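PDB 3FAX: reticulocyte binding protein from Streptococcus agalactiae COH1, which probably hydrolyses alpha-1,6 linkages of branched alpha-glucans as a pullulanase-like member of the alpha-amylase clan. Local coordinates for residues 135-140 with 216-221; 236-241 with 398-403; 316-321 with 352-357; 247-252 with 367-372. All blocks are in the same frame, centred on the assembly; numbering follows the deposited sequence.

Interaction 1. Residues 135-140 with 216-221; sequences LGAVLN and ILDPYA
Leu135 and Gly136, where strand 136-139 begins, rest on an Asx turn that overlaps a type I beta turn from Asp218 to Ala221; both segments belong to the beta-sandwich of the carbohydrate-binding module 48. All the touching residues are buried, yet no direct hydrogen bond crosses between them.

The polar part runs through Asp218. Its OD1 closes the Asx turn by accepting Tyr220 N at 2.9 Å, met 48° out of the carboxylate plane. Asp218 OD1 also accepts a hydrogen bond from a water 2.8 Å away, and that water accepts a weak bond from Gly136 N. The other oxygen, Asp218 OD2, is bound by Tyr203 of strand 202-208 and passes 3.4 Å from Gly136 CA. Both carboxylate oxygens are therefore engaged, which should hold the group's rotation.

Gly136 brings its CA to 3.7 Å from Tyr220 CB.

The apolar part is Leu135 against the Tyr220 ring, whose OH reaches Asp440. Leu135 CB stands over the ring centre in a CH-pi contact, 3.7 Å from the centroid and 5° off its normal. With CG anti to the carbonyl carbon (chi1 -67°), the branch runs outward to the hydroxyl-side rim, bringing Leu135 CD1 to 3.8 Å from Tyr220 CZ.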
# COMPACT_ATOMS: atom_id res chain seq x y z
N LEU A 135 -18.56 10.21 13.06
CA LEU A 135 -19.33 9.16 12.39
C LEU A 135 -19.00 7.80 12.99
O LEU A 135 -17.95 7.62 13.62
CB LEU A 135 -19.08 9.18 10.89
CG LEU A 135 -19.62 10.42 10.16
CD1 LEU A 135 -19.11 10.48 8.73
CD2 LEU A 135 -21.13 10.43 10.22
N GLY A 136 -19.91 6.86 12.80
CA GLY A 136 -19.79 5.53 13.39
C GLY A 136 -20.56 5.39 14.69
O GLY A 136 -21.46 6.19 14.99
N ALA A 137 -20.21 4.36 15.45
CA ALA A 137 -20.92 3.98 16.67
C ALA A 137 -19.96 4.09 17.86
O ALA A 137 -18.88 3.50 17.83
CB ALA A 137 -21.42 2.57 16.55
N VAL A 138 -20.35 4.83 18.89
CA VAL A 138 -19.46 5.09 20.03
C VAL A 138 -20.07 4.59 21.35
O VAL A 138 -21.14 5.03 21.74
CB VAL A 138 -19.13 6.60 20.16
CG1 VAL A 138 -18.13 6.83 21.30
CG2 VAL A 138 -18.58 7.16 18.86
N LEU A 139 -19.37 3.66 22.01
CA LEU A 139 -19.77 3.15 23.33
C LEU A 139 -19.38 4.12 24.42
O LEU A 139 -18.30 4.72 24.35
CB LEU A 139 -19.06 1.83 23.67
CG LEU A 139 -19.59 0.56 23.04
CD1 LEU A 139 -19.58 0.70 21.52
CD2 LEU A 139 -18.74 -0.61 23.47
N ASN A 140 -20.23 4.26 25.43
CA ASN A 140 -19.85 4.96 26.66
C ASN A 140 -18.98 4.04 27.51
O ASN A 140 -18.74 2.89 27.14
CB ASN A 140 -21.08 5.48 27.42
CG ASN A 140 -22.05 4.37 27.82
OD1 ASN A 140 -21.87 3.21 27.46
ND2 ASN A 140 -23.10 4.74 28.55
N ILE A 216 -26.28 -2.77 4.97
CA ILE A 216 -24.94 -2.25 4.72
C ILE A 216 -24.05 -2.23 5.98
O ILE A 216 -24.52 -2.32 7.12
CB ILE A 216 -24.97 -0.85 4.05
CG1 ILE A 216 -25.49 0.24 5.00
CG2 ILE A 216 -25.82 -0.88 2.80
CD1 ILE A 216 -24.43 0.92 5.86
N LEU A 217 -22.75 -2.09 5.73
CA LEU A 217 -21.73 -2.13 6.75
C LEU A 217 -21.31 -0.71 7.08
O LEU A 217 -20.78 -0.01 6.23
CB LEU A 217 -20.52 -2.93 6.24
CG LEU A 217 -19.29 -2.97 7.15
CD1 LEU A 217 -19.66 -3.52 8.53
CD2 LEU A 217 -18.15 -3.77 6.50
N ASP A 218 -21.58 -0.28 8.31
CA ASP A 218 -21.09 1.01 8.82
C ASP A 218 -19.64 1.20 8.36
O ASP A 218 -18.75 0.46 8.80
CB ASP A 218 -21.17 1.05 10.35
CG ASP A 218 -20.76 2.39 10.95
OD1 ASP A 218 -20.22 3.26 10.23
OD2 ASP A 218 -20.98 2.58 12.16
N PRO A 219 -19.40 2.19 7.48
CA PRO A 219 -18.03 2.38 7.00
C PRO A 219 -17.05 2.84 8.08
O PRO A 219 -15.85 2.72 7.89
CB PRO A 219 -18.19 3.43 5.89
CG PRO A 219 -19.44 4.14 6.20
CD PRO A 219 -20.33 3.13 6.85
N TYR A 220 -17.56 3.36 9.20
CA TYR A 220 -16.68 3.71 10.33
C TYR A 220 -16.66 2.62 11.39
O TYR A 220 -16.23 2.85 12.53
CB TYR A 220 -17.10 5.07 10.93
CG TYR A 220 -16.70 6.24 10.05
CD1 TYR A 220 -17.25 6.41 8.78
CD2 TYR A 220 -15.76 7.17 10.48
CE1 TYR A 220 -16.87 7.47 7.96
CE2 TYR A 220 -15.37 8.23 9.67
CZ TYR A 220 -15.93 8.38 8.42
OH TYR A 220 -15.56 9.43 7.61
N ALA A 221 -17.10 1.41 11.02
CA ALA A 221 -17.08 0.26 11.91
C ALA A 221 -15.68 0.07 12.49
O ALA A 221 -14.69 0.02 11.75
CB ALA A 221 -17.52 -1.01 11.17
O HOH W 1 -20.83 5.97 10.28

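Interaction 2. Residues 236-241 with 398-403; sequences IKTAKA and TYLFED
Lys237 meets Tyr399 and Asp403 along most of its side chain, which can be followed outward atom by atom. At the root, Lys237 CB lies 3.6 Å from Tyr399 CE1, beside the hydroxyl end of the ring. Further out, Lys237 CD stands over the centre of the Tyr399 ring as a CH-pi partner, 4.0 Å from the centroid and 6° off the normal, so this methylene sits squarely above one face. The chain then bends at chi3 (-77°), which carries CE and NZ along the ring toward its CB end, with Lys237 CE 4.1 Å from Tyr399 CD1. At the tip, Lys237 NZ is 4.5 Å from the Tyr399 centroid, an off-centre cation-pi contact, and forms a salt bridge of 2.8 Å with Asp403 OD2. The lysine and aspartate side chains approach from opposite directions, and the ammonium uses the syn lone pair of OD2. It thus has both a carboxylate and a ring face as neighbours, a setting that would favour its charged form.

The tyrosine is held at its other end as well: Tyr399 OH donates to Lys237 O at 2.7 Å, the hydroxyl tilted from the carbonyl plane. One residue thereby binds the ring through its face and through its hydroxyl. Thr238 CG2 adds apolar contact near the plane at the ring edge and lies 3.8 Å from Leu400 CD2.

This is an interdomain contact: the loop leading into strand 241-242 of the module 48 sheet meets short helix 399-402, in the loop after the third strand, 385-390, of the alpha-amylase-type barrel.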
# COMPACT_ATOMS: atom_id res chain seq x y z
N ILE A 236 -27.68 -10.36 3.31
CA ILE A 236 -26.48 -9.84 3.97
C ILE A 236 -25.27 -10.11 3.08
O ILE A 236 -24.89 -11.27 2.87
CB ILE A 236 -26.24 -10.49 5.36
CG1 ILE A 236 -27.36 -10.11 6.34
CG2 ILE A 236 -24.90 -10.06 5.94
CD1 ILE A 236 -28.54 -11.04 6.30
N LYS A 237 -24.68 -9.04 2.55
CA LYS A 237 -23.58 -9.11 1.60
C LYS A 237 -22.22 -8.74 2.21
O LYS A 237 -21.22 -8.70 1.51
CB LYS A 237 -23.85 -8.17 0.42
CG LYS A 237 -25.09 -8.50 -0.39
CD LYS A 237 -25.25 -7.55 -1.57
CE LYS A 237 -25.78 -6.19 -1.15
NZ LYS A 237 -26.13 -5.36 -2.34
N THR A 238 -22.20 -8.46 3.52
CA THR A 238 -21.02 -7.90 4.16
C THR A 238 -20.81 -8.45 5.58
O THR A 238 -21.68 -9.11 6.15
CB THR A 238 -21.16 -6.38 4.31
OG1 THR A 238 -22.07 -6.10 5.39
CG2 THR A 238 -21.68 -5.74 3.01
N ALA A 239 -19.66 -8.12 6.15
CA ALA A 239 -19.41 -8.40 7.56
C ALA A 239 -20.38 -7.55 8.37
O ALA A 239 -20.91 -6.55 7.88
CB ALA A 239 -17.97 -8.08 7.94
N LYS A 240 -20.63 -7.97 9.60
CA LYS A 240 -21.44 -7.17 10.51
C LYS A 240 -20.49 -6.33 11.34
O LYS A 240 -19.45 -6.82 11.77
CB LYS A 240 -22.31 -8.06 11.38
CG LYS A 240 -23.07 -9.10 10.58
CD LYS A 240 -24.18 -9.76 11.39
CE LYS A 240 -24.86 -10.87 10.58
NZ LYS A 240 -23.91 -11.98 10.27
N ALA A 241 -20.83 -5.06 11.54
CA ALA A 241 -20.02 -4.16 12.37
C ALA A 241 -20.16 -4.57 13.84
O ALA A 241 -21.01 -5.41 14.15
CB ALA A 241 -20.45 -2.72 12.18
N THR A 398 -18.13 -2.89 -5.10
CA THR A 398 -18.76 -1.60 -5.35
C THR A 398 -19.95 -1.36 -4.43
O THR A 398 -20.15 -0.26 -3.94
CB THR A 398 -19.25 -1.47 -6.81
OG1 THR A 398 -18.18 -1.80 -7.70
CG2 THR A 398 -19.71 -0.05 -7.10
N TYR A 399 -20.75 -2.40 -4.18
CA TYR A 399 -21.92 -2.25 -3.33
C TYR A 399 -21.58 -1.81 -1.89
O TYR A 399 -22.42 -1.22 -1.22
CB TYR A 399 -22.82 -3.50 -3.36
CG TYR A 399 -22.22 -4.78 -2.80
CD1 TYR A 399 -21.88 -4.87 -1.45
CD2 TYR A 399 -22.04 -5.91 -3.60
CE1 TYR A 399 -21.35 -6.03 -0.92
CE2 TYR A 399 -21.51 -7.09 -3.07
CZ TYR A 399 -21.16 -7.13 -1.72
OH TYR A 399 -20.63 -8.26 -1.13
N LEU A 400 -20.36 -2.06 -1.41
CA LEU A 400 -20.00 -1.66 -0.04
C LEU A 400 -20.35 -0.21 0.29
O LEU A 400 -20.93 0.08 1.34
CB LEU A 400 -18.52 -1.93 0.23
CG LEU A 400 -18.25 -3.38 0.61
CD1 LEU A 400 -16.79 -3.73 0.37
CD2 LEU A 400 -18.66 -3.60 2.07
N PHE A 401 -20.03 0.71 -0.63
CA PHE A 401 -20.34 2.12 -0.45
C PHE A 401 -21.51 2.59 -1.32
O PHE A 401 -22.21 3.53 -0.95
CB PHE A 401 -19.10 2.98 -0.70
CG PHE A 401 -18.13 2.99 0.47
CD1 PHE A 401 -18.23 3.96 1.45
CD2 PHE A 401 -17.15 2.02 0.58
CE1 PHE A 401 -17.35 3.98 2.54
CE2 PHE A 401 -16.26 2.03 1.67
CZ PHE A 401 -16.36 3.02 2.65
N GLU A 402 -21.73 1.94 -2.47
CA GLU A 402 -22.81 2.37 -3.37
C GLU A 402 -24.19 2.09 -2.78
O GLU A 402 -25.12 2.86 -3.01
CB GLU A 402 -22.68 1.71 -4.75
CG GLU A 402 -23.49 2.39 -5.87
CD GLU A 402 -22.92 3.74 -6.35
OE1 GLU A 402 -21.79 4.11 -5.96
OE2 GLU A 402 -23.62 4.43 -7.13
N ASP A 403 -24.33 1.00 -2.03
CA ASP A 403 -25.56 0.74 -1.28
C ASP A 403 -25.87 1.83 -0.26
O ASP A 403 -27.03 2.16 -0.05
CB ASP A 403 -25.51 -0.62 -0.56
CG ASP A 403 -25.76 -1.82 -1.48
OD1 ASP A 403 -26.35 -1.65 -2.58
OD2 ASP A 403 -25.37 -2.94 -1.07

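Interaction 3. Residues 316-321 with 352-357; sequences LPVLSY and FALSGM
Leu319 and Leu354 form a single beta bridge, CA to CA 4.1 Å, and the touching parts run 87° apart end to end, consistent with a pairing limited to two hydrogen bonds. Ser355 N donates to Val318 O at 2.9 Å and Ser320 N to Ala353 O at 2.7 Å; both lie in the carbonyl plane, and the first is nearly straight at 173°.

Around this crossing the side chains divide into two groups. On one side Leu354 CD2 is shared by Val318 CG2, 3.8 Å away, and Leu319 CD2, 3.9 Å away; the valine lies alongside Leu354, pointing the same way. Toward the other end, Ser355 OG sits over the rim of one face of the Tyr321 ring, 3.9 Å from Tyr321 CE2, and closes an ST turn by accepting Met357 N. A water that accepts from Tyr321 N lies above the centre of the same face. Tyr321 OH, bonded to Tyr358, is 3.6 Å from Met357 CG, the methionine crossing the tyrosine at about a right angle.

Both segments belong to the long connection from barrel strand 312-315 to helix 365-381. Leu372 of that helix packs on Val318 and Leu354, while Leu319 meets Leu445 of helix 432-448 and Val318 meets Leu388 of strand 385-390.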
# COMPACT_ATOMS: atom_id res chain seq x y z
N LEU A 316 1.61 -5.71 5.38
CA LEU A 316 0.58 -5.84 4.35
C LEU A 316 -0.81 -5.68 4.97
O LEU A 316 -0.97 -5.87 6.17
CB LEU A 316 0.69 -7.20 3.65
CG LEU A 316 1.58 -7.21 2.40
CD1 LEU A 316 3.05 -7.29 2.80
CD2 LEU A 316 1.19 -8.32 1.42
N PRO A 317 -1.82 -5.33 4.15
CA PRO A 317 -3.10 -4.87 4.69
C PRO A 317 -3.65 -5.68 5.89
O PRO A 317 -4.07 -6.83 5.73
CB PRO A 317 -4.05 -4.96 3.49
CG PRO A 317 -3.16 -4.78 2.31
CD PRO A 317 -1.84 -5.40 2.67
N VAL A 318 -3.65 -5.05 7.07
CA VAL A 318 -4.22 -5.61 8.29
C VAL A 318 -5.67 -5.18 8.50
O VAL A 318 -6.40 -5.80 9.29
CB VAL A 318 -3.38 -5.24 9.54
CG1 VAL A 318 -1.95 -5.66 9.34
CG2 VAL A 318 -3.45 -3.74 9.83
N LEU A 319 -6.11 -4.13 7.80
CA LEU A 319 -7.55 -3.78 7.80
C LEU A 319 -8.35 -4.91 7.17
O LEU A 319 -7.82 -5.67 6.36
CB LEU A 319 -7.83 -2.47 7.05
CG LEU A 319 -7.35 -1.19 7.73
CD1 LEU A 319 -7.91 0.00 6.98
CD2 LEU A 319 -7.74 -1.11 9.19
N SER A 320 -9.61 -5.02 7.56
CA SER A 320 -10.47 -6.10 7.10
C SER A 320 -10.51 -6.14 5.57
O SER A 320 -10.69 -5.12 4.93
CB SER A 320 -11.89 -5.96 7.65
OG SER A 320 -12.81 -6.77 6.93
N TYR A 321 -10.31 -7.34 5.02
CA TYR A 321 -10.48 -7.62 3.60
C TYR A 321 -11.51 -8.72 3.40
O TYR A 321 -11.74 -9.53 4.30
CB TYR A 321 -9.15 -8.01 2.94
CG TYR A 321 -8.31 -9.03 3.69
CD1 TYR A 321 -8.51 -10.40 3.53
CD2 TYR A 321 -7.28 -8.61 4.53
CE1 TYR A 321 -7.72 -11.33 4.20
CE2 TYR A 321 -6.49 -9.53 5.21
CZ TYR A 321 -6.71 -10.89 5.04
OH TYR A 321 -5.93 -11.81 5.71
N PHE A 352 -11.49 1.14 8.68
CA PHE A 352 -11.21 1.36 10.11
C PHE A 352 -11.11 0.05 10.89
O PHE A 352 -10.47 0.00 11.94
CB PHE A 352 -12.32 2.18 10.78
CG PHE A 352 -12.46 3.58 10.28
CD1 PHE A 352 -12.01 4.66 11.04
CD2 PHE A 352 -13.09 3.84 9.06
CE1 PHE A 352 -12.16 5.97 10.60
CE2 PHE A 352 -13.25 5.14 8.61
CZ PHE A 352 -12.78 6.21 9.39
N ALA A 353 -11.80 -0.98 10.41
CA ALA A 353 -11.93 -2.23 11.17
C ALA A 353 -10.90 -3.25 10.73
O ALA A 353 -10.76 -3.53 9.54
CB ALA A 353 -13.33 -2.79 11.01
N LEU A 354 -10.21 -3.84 11.70
CA LEU A 354 -9.15 -4.80 11.41
C LEU A 354 -9.73 -6.13 10.91
O LEU A 354 -10.90 -6.44 11.14
CB LEU A 354 -8.27 -5.05 12.64
CG LEU A 354 -7.53 -3.81 13.15
CD1 LEU A 354 -6.86 -4.10 14.50
CD2 LEU A 354 -6.52 -3.33 12.11
N SER A 355 -8.90 -6.90 10.23
CA SER A 355 -9.27 -8.24 9.83
C SER A 355 -9.22 -9.16 11.05
O SER A 355 -8.34 -9.02 11.90
CB SER A 355 -8.31 -8.76 8.78
OG SER A 355 -8.69 -10.04 8.36
N GLY A 356 -10.16 -10.09 11.12
CA GLY A 356 -10.14 -11.10 12.17
C GLY A 356 -9.08 -12.17 11.94
O GLY A 356 -8.69 -12.87 12.88
N MET A 357 -8.60 -12.28 10.70
CA MET A 357 -7.67 -13.33 10.30
C MET A 357 -6.40 -13.39 11.13
O MET A 357 -5.85 -14.47 11.31
CB MET A 357 -7.31 -13.16 8.82
CG MET A 357 -6.47 -14.28 8.23
SD MET A 357 -7.35 -15.84 8.10
CE MET A 357 -8.38 -15.53 6.65
O HOH W 2 -10.53 -9.97 6.73

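Interaction 4. Residues 247-252 with 367-372; sequences SQLGPQ and ARIAEL
Leu249 and Gly250, in the linker that leads from the module 48 sheet to the first barrel strand, lie against Ile369 and Ala370 on helix 365-381, which belongs to a beta-alpha-beta crossover of the barrel. The contact is apolar, with no hydrogen bond between the segments.

Leu249 CD1 is the reaching branch: it comes within 3.9 Å of Ile369 CB and 4.0 Å of Ile369 CD1, and the two side chains cross at about a right angle. With chi1 at -59°, Leu249 CG lies beside the backbone N, which carries CD1 across the isoleucine while Leu249 CB stays near Ile369 CG2 and 4.2 Å from Ala370 CB.

Next along the linker, the backbone itself comes up to the helix. Gly250 and Ala370 have CA atoms only 3.9 Å apart, and Ala370 CB is 3.6 Å from Gly250 N. Gly250 has a positive phi of 69°, which favours glycine, and a CB there would lie tight against Ala370 CA. The loop is tied within itself by Gln252, whose NE2 donates to Gly250 O at 2.7 Å from above the carbonyl plane and, more weakly, to Ser247 O.

Lys373, one turn further along helix 365-381, bonds Leu249 O, and Pro251 packs on Lys373, Gln374 and His377. The helix thus borders the linker for about two turns, in the crossover between barrel strands 312-315 and 385-390.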
# COMPACT_ATOMS: atom_id res chain seq x y z
N SER A 247 -10.13 2.55 22.94
CA SER A 247 -9.32 3.24 23.96
C SER A 247 -9.10 2.39 25.21
O SER A 247 -8.04 2.46 25.84
CB SER A 247 -9.96 4.59 24.34
OG SER A 247 -11.25 4.42 24.92
N GLN A 248 -10.09 1.57 25.55
CA GLN A 248 -10.00 0.69 26.71
C GLN A 248 -9.28 -0.62 26.41
O GLN A 248 -9.06 -1.42 27.33
CB GLN A 248 -11.40 0.43 27.29
CG GLN A 248 -12.12 1.70 27.75
CD GLN A 248 -13.54 1.46 28.28
OE1 GLN A 248 -14.08 0.35 28.20
NE2 GLN A 248 -14.15 2.51 28.83
N LEU A 249 -8.88 -0.85 25.16
CA LEU A 249 -8.23 -2.10 24.75
C LEU A 249 -6.71 -1.99 24.61
O LEU A 249 -6.18 -0.95 24.20
CB LEU A 249 -8.84 -2.63 23.44
CG LEU A 249 -10.34 -2.91 23.50
CD1 LEU A 249 -10.90 -3.28 22.12
CD2 LEU A 249 -10.63 -4.00 24.54
N GLY A 250 -6.02 -3.07 24.94
CA GLY A 250 -4.56 -3.14 24.81
C GLY A 250 -3.81 -2.25 25.79
O GLY A 250 -4.43 -1.56 26.62
N PRO A 251 -2.48 -2.25 25.70
CA PRO A 251 -1.61 -1.44 26.56
C PRO A 251 -2.00 0.04 26.60
O PRO A 251 -2.01 0.71 25.57
CB PRO A 251 -0.22 -1.61 25.92
CG PRO A 251 -0.30 -2.89 25.15
CD PRO A 251 -1.72 -3.03 24.70
N GLN A 252 -2.32 0.55 27.79
CA GLN A 252 -2.78 1.93 27.91
C GLN A 252 -1.61 2.95 27.87
O GLN A 252 -1.83 4.15 27.70
CB GLN A 252 -3.62 2.09 29.18
CG GLN A 252 -4.83 1.13 29.27
CD GLN A 252 -5.87 1.37 28.18
OE1 GLN A 252 -6.85 2.08 28.41
NE2 GLN A 252 -5.67 0.78 27.01
N ALA A 367 -10.66 -8.24 20.53
CA ALA A 367 -9.36 -8.90 20.55
C ALA A 367 -8.38 -8.35 19.51
O ALA A 367 -7.22 -8.06 19.85
CB ALA A 367 -9.52 -10.41 20.37
N ARG A 368 -8.84 -8.21 18.26
CA ARG A 368 -8.03 -7.64 17.17
C ARG A 368 -7.26 -6.41 17.63
O ARG A 368 -6.04 -6.33 17.50
CB ARG A 368 -8.92 -7.15 16.02
CG ARG A 368 -9.69 -8.19 15.24
CD ARG A 368 -11.13 -7.76 15.12
NE ARG A 368 -11.74 -8.05 13.83
CZ ARG A 368 -12.39 -9.17 13.51
NH1 ARG A 368 -12.50 -10.17 14.38
NH2 ARG A 368 -12.93 -9.29 12.29
N ILE A 369 -8.02 -5.46 18.17
CA ILE A 369 -7.50 -4.15 18.53
C ILE A 369 -6.44 -4.27 19.62
O ILE A 369 -5.34 -3.72 19.50
CB ILE A 369 -8.65 -3.22 18.97
CG1 ILE A 369 -9.62 -2.98 17.80
CG2 ILE A 369 -8.11 -1.90 19.51
CD1 ILE A 369 -10.92 -2.34 18.20
N ALA A 370 -6.76 -5.02 20.68
CA ALA A 370 -5.80 -5.27 21.76
C ALA A 370 -4.58 -6.04 21.25
O ALA A 370 -3.45 -5.76 21.66
CB ALA A 370 -6.46 -6.02 22.93
N GLU A 371 -4.80 -6.97 20.33
CA GLU A 371 -3.71 -7.77 19.77
C GLU A 371 -2.78 -6.93 18.91
O GLU A 371 -1.56 -6.97 19.10
CB GLU A 371 -4.27 -8.95 18.96
CG GLU A 371 -4.77 -10.09 19.83
CD GLU A 371 -5.64 -11.07 19.08
OE1 GLU A 371 -6.63 -10.63 18.46
OE2 GLU A 371 -5.34 -12.28 19.12
N LEU A 372 -3.34 -6.18 17.97
CA LEU A 372 -2.51 -5.33 17.11
C LEU A 372 -1.74 -4.30 17.93
O LEU A 372 -0.56 -4.06 17.68
CB LEU A 372 -3.35 -4.64 16.03
CG LEU A 372 -2.51 -3.76 15.08
CD1 LEU A 372 -1.30 -4.55 14.57
CD2 LEU A 372 -3.36 -3.19 13.93

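Overall arrangement
The four contacts lie in and around the junction of the module 48 sheet with the catalytic barrel. Interaction 1 closes within the module before the others open; interaction 2 then joins module to barrel, and interactions 3 and 4 fall within its long loop, 4 enclosing 3. Interactions 1 and 2 touch, their centres about 13 Å apart, as Pro219 packs on Phe401. Interactions 1 and 3, with centres about 16 Å apart, touch where the rings of Tyr220 and Phe352 meet. Interactions 3 and 4, centres about 14 Å apart, are joined at helix 365-381, where Arg368 reaches Leu354 O. With centres about 26 Å apart, interactions 2 and 4 mark two separated places where the module and its linker meet the barrel.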